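Local coordinates for protein RNA-directed RNA polymerase (Infectious pancreatic necrosis virus, PDB 3ZED) that probably copies the viral RNA genome as an RNA-dependent RNA polymerase, and is probably found both free and covalently attached to the genomic RNA, at residues 182-187 / 407-412; 484-489 / 509-514. All coordinates share one frame; numbering follows the deposited sequence.

Contact 1: 182-187 / 407-412; sequences NPNKTP and EANCTP. With K (potassium ion), chain K.
N184 and N409 meet at a potassium ion in a buried loop-to-loop contact. The loop after helix 164-179 lies here beside the loop that leads from strand 397-403 into helix 412-426. N184 carries the contact with both ends of its amide. Its OD1 binds potassium at 2.7 Å. Its ND2 donates to A408 O at 2.9 Å. That bond is nearly straight, 164° at the hydrogen, and uses an in-plane lone pair of the carbonyl. A408 O also lies close to the plane of the N184 amide, so metal and hydrogen bond together fix the rotation of the group. CG of N184 stands anti to its own carbonyl carbon (chi1 -69°), which carries the amide across to the 3-10 turn at 407-409. N182 O and N409 OD1 are further potassium ligands, and V177, G512 and N514 complete the six. The site belongs to the palm domain of this birnavirus polymerase, away from the predicted GTP-binding residues. Two waters extend the polar seam. One accepts from N184 ND2 and can donate to C410 O; the other accepts from K185 N and can donate to N409 O. Farther along, T411 turns CG2 onto CB of N184 at 3.7 Å. The side chains of T186 and T411 cross at about a right angle, each residue at the N-cap position of the helix that follows it.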
loop_
_atom_site.group_PDB
_atom_site.type_symbol
_atom_site.label_atom_id
_atom_site.label_comp_id
_atom_site.label_asym_id
_atom_site.label_seq_id
_atom_site.Cartn_x
_atom_site.Cartn_y
_atom_site.Cartn_z
ATOM N N ASN B 182 13.302 -20.393 0.474
ATOM C CA ASN B 182 12.995 -19.986 1.833
ATOM C C ASN B 182 11.471 -19.941 2.011
ATOM O O ASN B 182 10.864 -18.863 1.951
ATOM C CB ASN B 182 13.683 -18.626 2.136
ATOM C CG ASN B 182 13.530 -18.178 3.567
ATOM O OD1 ASN B 182 13.695 -18.952 4.507
ATOM N ND2 ASN B 182 13.143 -16.934 3.757
ATOM N N PRO B 183 10.831 -21.124 2.212
ATOM C CA PRO B 183 9.366 -21.159 2.373
ATOM C C PRO B 183 8.850 -20.286 3.507
ATOM O O PRO B 183 9.494 -20.148 4.549
ATOM C CB PRO B 183 9.082 -22.645 2.665
ATOM C CG PRO B 183 10.227 -23.376 2.052
ATOM C CD PRO B 183 11.405 -22.487 2.324
ATOM N N ASN B 184 7.665 -19.700 3.293
ATOM C CA ASN B 184 6.995 -18.828 4.253
ATOM C C ASN B 184 6.785 -19.514 5.571
ATOM O O ASN B 184 6.601 -20.731 5.618
ATOM C CB ASN B 184 5.647 -18.365 3.709
ATOM C CG ASN B 184 5.745 -17.424 2.552
ATOM O OD1 ASN B 184 6.818 -16.903 2.233
ATOM N ND2 ASN B 184 4.633 -17.215 1.878
ATOM N N LYS B 185 6.818 -18.732 6.650
ATOM C CA LYS B 185 6.540 -19.241 7.996
ATOM C C LYS B 185 5.491 -18.377 8.653
ATOM O O LYS B 185 5.530 -17.154 8.539
ATOM C CB LYS B 185 7.804 -19.282 8.861
ATOM C CG LYS B 185 8.805 -20.338 8.432
ATOM C CD LYS B 185 10.060 -20.263 9.237
ATOM C CE LYS B 185 10.968 -21.410 8.839
ATOM N NZ LYS B 185 12.107 -21.521 9.762
ATOM N N THR B 186 4.562 -18.994 9.350
ATOM C CA THR B 186 3.561 -18.243 10.100
ATOM C C THR B 186 4.269 -17.614 11.315
ATOM O O THR B 186 5.259 -18.196 11.785
ATOM C CB THR B 186 2.414 -19.176 10.562
ATOM O OG1 THR B 186 2.943 -20.166 11.460
ATOM C CG2 THR B 186 1.684 -19.834 9.397
ATOM N N PRO B 187 3.751 -16.511 11.901
ATOM C CA PRO B 187 4.356 -15.995 13.153
ATOM C C PRO B 187 4.511 -17.070 14.253
ATOM O O PRO B 187 5.519 -17.060 14.970
ATOM C CB PRO B 187 3.363 -14.922 13.591
ATOM C CG PRO B 187 2.755 -14.437 12.302
ATOM C CD PRO B 187 2.602 -15.681 11.474
ATOM N N GLU B 407 5.003 -8.999 -0.541
ATOM C CA GLU B 407 3.663 -9.603 -0.530
ATOM C C GLU B 407 3.668 -11.150 -0.587
ATOM O O GLU B 407 2.840 -11.781 0.070
ATOM C CB GLU B 407 2.837 -9.059 -1.714
ATOM C CG GLU B 407 2.386 -7.610 -1.555
ATOM C CD GLU B 407 3.311 -6.528 -2.091
ATOM O OE1 GLU B 407 4.547 -6.717 -2.058
ATOM O OE2 GLU B 407 2.797 -5.477 -2.540
ATOM N N ALA B 408 4.611 -11.749 -1.343
ATOM C CA ALA B 408 4.736 -13.209 -1.526
ATOM C C ALA B 408 5.130 -13.934 -0.233
ATOM O O ALA B 408 4.898 -15.144 -0.129
ATOM C CB ALA B 408 5.755 -13.518 -2.629
ATOM N N ASN B 409 5.723 -13.216 0.748
ATOM C CA ASN B 409 6.157 -13.771 2.052
ATOM C C ASN B 409 4.999 -13.843 3.070
ATOM O O ASN B 409 5.142 -14.434 4.146
ATOM C CB ASN B 409 7.277 -12.919 2.646
ATOM C CG ASN B 409 8.544 -12.914 1.832
ATOM O OD1 ASN B 409 9.373 -13.820 1.903
ATOM N ND2 ASN B 409 8.746 -11.870 1.072
ATOM N N CYS B 410 3.875 -13.197 2.750
ATOM C CA CYS B 410 2.731 -13.123 3.650
ATOM C C CYS B 410 1.933 -14.420 3.717
ATOM O O CYS B 410 1.597 -15.011 2.693
ATOM C CB CYS B 410 1.839 -11.952 3.262
ATOM S SG CYS B 410 0.676 -11.451 4.550
ATOM N N THR B 411 1.657 -14.873 4.950
ATOM C CA THR B 411 0.789 -16.012 5.219
ATOM C C THR B 411 -0.565 -15.447 5.680
ATOM O O THR B 411 -0.582 -14.338 6.237
ATOM C CB THR B 411 1.366 -16.976 6.283
ATOM O OG1 THR B 411 1.332 -16.334 7.558
ATOM C CG2 THR B 411 2.765 -17.494 5.943
ATOM N N PRO B 412 -1.701 -16.189 5.557
ATOM C CA PRO B 412 -2.968 -15.664 6.101
ATOM C C PRO B 412 -2.832 -15.323 7.596
ATOM O O PRO B 412 -3.448 -14.364 8.059
ATOM C CB PRO B 412 -3.956 -16.807 5.852
ATOM C CG PRO B 412 -3.370 -17.549 4.663
ATOM C CD PRO B 412 -1.891 -17.511 4.924
HETATM K K K K . 9.539 -16.587 2.007
HETATM O O HOH W 1 1.940 -17.892 2.184
HETATM O O HOH W 2 6.932 -15.788 5.737
#

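Contact 2: 484-489 / 509-514; sequences STIVVA and EKTGIN. With K (potassium ion), chain K.
I486 and V487 of helix 476-493 pack against T511 and I513, where helix 507-511 ends and turns toward strand 515-521. The tight part is small and apolar. CG2 of I486 touches two methyl groups, T511 CG2 at 3.8 Å and I513 CD1 at 4.0 Å. CG2 of V487 rests against I513 CG2 at 3.9 Å. I513 therefore meets the helix with two branches, CD1 reaching I486 and also V487, CG2 reaching V487. Its CG1 stands anti to the carbonyl carbon (chi1 -59°), which leaves CG2 anti to the backbone N and spreads the two branches. The I486 and I513 side chains cross at about a right angle, while those of I486 and T511 run alongside, pointing opposite ways.

T511 has two faces. Its methyl joins the apolar patch. Its OG1 accepts from I513 N at 3.2 Å, an ST turn, and also hydrogen-bonds to L507 O. G512 follows with positive phi as the chain leaves the helix. This turn belongs to the palm domain. It presents G512 O and N514 OD1 to potassium, at 2.6 and 2.8 Å, on the side facing away from helix 476-493.

The looser side lies at E509 and K510. Both are exposed and make no contact with 484-489, though K510 forms a salt bridge to E490 of helix 476-493, just past 484-489. Between the segments themselves no hydrogen bond forms. The fit thus rests on methyl-to-methyl contact. The polar groups of the turn bond within their own segment and its helix, or hold the metal.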
loop_
_atom_site.group_PDB
_atom_site.type_symbol
_atom_site.label_atom_id
_atom_site.label_comp_id
_atom_site.label_asym_id
_atom_site.label_seq_id
_atom_site.Cartn_x
_atom_site.Cartn_y
_atom_site.Cartn_z
ATOM N N SER B 484 8.151 -6.862 8.230
ATOM C CA SER B 484 9.397 -6.127 8.502
ATOM C C SER B 484 9.650 -6.020 10.002
ATOM O O SER B 484 10.799 -6.120 10.423
ATOM C CB SER B 484 9.357 -4.737 7.879
ATOM O OG SER B 484 9.362 -4.843 6.469
ATOM N N THR B 485 8.577 -5.872 10.804
ATOM C CA THR B 485 8.624 -5.826 12.278
ATOM C C THR B 485 9.245 -7.130 12.835
ATOM O O THR B 485 10.065 -7.077 13.755
ATOM C CB THR B 485 7.209 -5.556 12.833
ATOM O OG1 THR B 485 6.870 -4.209 12.508
ATOM C CG2 THR B 485 7.099 -5.777 14.343
ATOM N N ILE B 486 8.852 -8.284 12.252
ATOM C CA ILE B 486 9.345 -9.607 12.627
ATOM C C ILE B 486 10.854 -9.699 12.318
ATOM O O ILE B 486 11.625 -10.140 13.178
ATOM C CB ILE B 486 8.522 -10.737 11.932
ATOM C CG1 ILE B 486 7.079 -10.776 12.483
ATOM C CG2 ILE B 486 9.247 -12.112 12.045
ATOM C CD1 ILE B 486 6.072 -11.701 11.740
ATOM N N VAL B 487 11.266 -9.258 11.107
ATOM C CA VAL B 487 12.668 -9.271 10.688
ATOM C C VAL B 487 13.499 -8.376 11.657
ATOM O O VAL B 487 14.542 -8.815 12.144
ATOM C CB VAL B 487 12.832 -8.864 9.185
ATOM C CG1 VAL B 487 14.302 -8.665 8.806
ATOM C CG2 VAL B 487 12.177 -9.886 8.257
ATOM N N VAL B 488 12.991 -7.172 11.982
ATOM C CA VAL B 488 13.665 -6.208 12.877
ATOM C C VAL B 488 13.735 -6.773 14.309
ATOM O O VAL B 488 14.810 -6.727 14.901
ATOM C CB VAL B 488 13.023 -4.790 12.823
ATOM C CG1 VAL B 488 13.561 -3.878 13.924
ATOM C CG2 VAL B 488 13.243 -4.157 11.455
ATOM N N ALA B 489 12.628 -7.345 14.835
ATOM C CA ALA B 489 12.611 -7.964 16.171
ATOM C C ALA B 489 13.668 -9.083 16.283
ATOM O O ALA B 489 14.327 -9.205 17.315
ATOM C CB ALA B 489 11.231 -8.521 16.471
ATOM N N GLU B 509 15.893 -17.517 6.921
ATOM C CA GLU B 509 15.432 -18.839 7.309
ATOM C C GLU B 509 14.723 -18.804 8.658
ATOM O O GLU B 509 13.720 -19.492 8.823
ATOM C CB GLU B 509 16.605 -19.833 7.335
ATOM C CG GLU B 509 16.220 -21.243 7.755
ATOM C CD GLU B 509 17.322 -22.288 7.699
ATOM O OE1 GLU B 509 18.513 -21.926 7.545
ATOM O OE2 GLU B 509 16.979 -23.485 7.812
ATOM N N LYS B 510 15.237 -18.024 9.619
ATOM C CA LYS B 510 14.625 -17.939 10.946
ATOM C C LYS B 510 13.172 -17.372 10.855
ATOM O O LYS B 510 12.301 -17.863 11.558
ATOM C CB LYS B 510 15.513 -17.084 11.894
ATOM C CG LYS B 510 14.975 -16.826 13.318
ATOM C CD LYS B 510 15.059 -18.028 14.232
ATOM C CE LYS B 510 14.338 -17.818 15.553
ATOM N NZ LYS B 510 15.232 -17.177 16.550
ATOM N N THR B 511 12.914 -16.395 9.958
ATOM C CA THR B 511 11.608 -15.728 9.847
ATOM C C THR B 511 10.697 -16.249 8.703
ATOM O O THR B 511 9.503 -15.942 8.696
ATOM C CB THR B 511 11.816 -14.204 9.650
ATOM O OG1 THR B 511 12.511 -13.974 8.420
ATOM C CG2 THR B 511 12.555 -13.540 10.808
ATOM N N GLY B 512 11.270 -16.946 7.720
ATOM C CA GLY B 512 10.542 -17.410 6.535
ATOM C C GLY B 512 10.283 -16.251 5.579
ATOM O O GLY B 512 9.497 -16.381 4.631
ATOM N N ILE B 513 10.950 -15.088 5.836
ATOM C CA ILE B 513 10.785 -13.849 5.081
ATOM C C ILE B 513 12.081 -13.558 4.320
ATOM O O ILE B 513 13.139 -13.396 4.929
ATOM C CB ILE B 513 10.349 -12.668 6.012
ATOM C CG1 ILE B 513 9.013 -12.986 6.716
ATOM C CG2 ILE B 513 10.217 -11.349 5.214
ATOM C CD1 ILE B 513 8.738 -12.197 8.032
ATOM N N ASN B 514 11.989 -13.510 2.984
ATOM C CA ASN B 514 13.106 -13.188 2.095
ATOM C C ASN B 514 13.341 -11.697 2.096
ATOM O O ASN B 514 12.387 -10.922 2.070
ATOM C CB ASN B 514 12.816 -13.655 0.658
ATOM C CG ASN B 514 12.617 -15.130 0.466
ATOM O OD1 ASN B 514 12.138 -15.835 1.342
ATOM N ND2 ASN B 514 12.922 -15.620 -0.711
HETATM K K K K . 9.539 -16.587 2.007
#

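In the fold
Contacts 1 and 2 are both buried, with centres about 10 Å apart, and both lie in the palm domain. The potassium ion joins them: contact 1 supplies three of its six ligands, contact 2 supplies two, and V177 gives the last. Direct bonds probably add to this, from N182 ND2 to N514 OD1 and from K185 NZ to E509 O, both 2.8 Å. The chemistry differs with place. Contact 1 joins two loops through amides, carbonyls, water and metal. Contact 2 sets a helix against a helix end and the loop that follows through aliphatic groups, and the exposed residues E509 and K510 lie beside it without touching 484-489. Segment 509-514 thus turns one side to each chemistry.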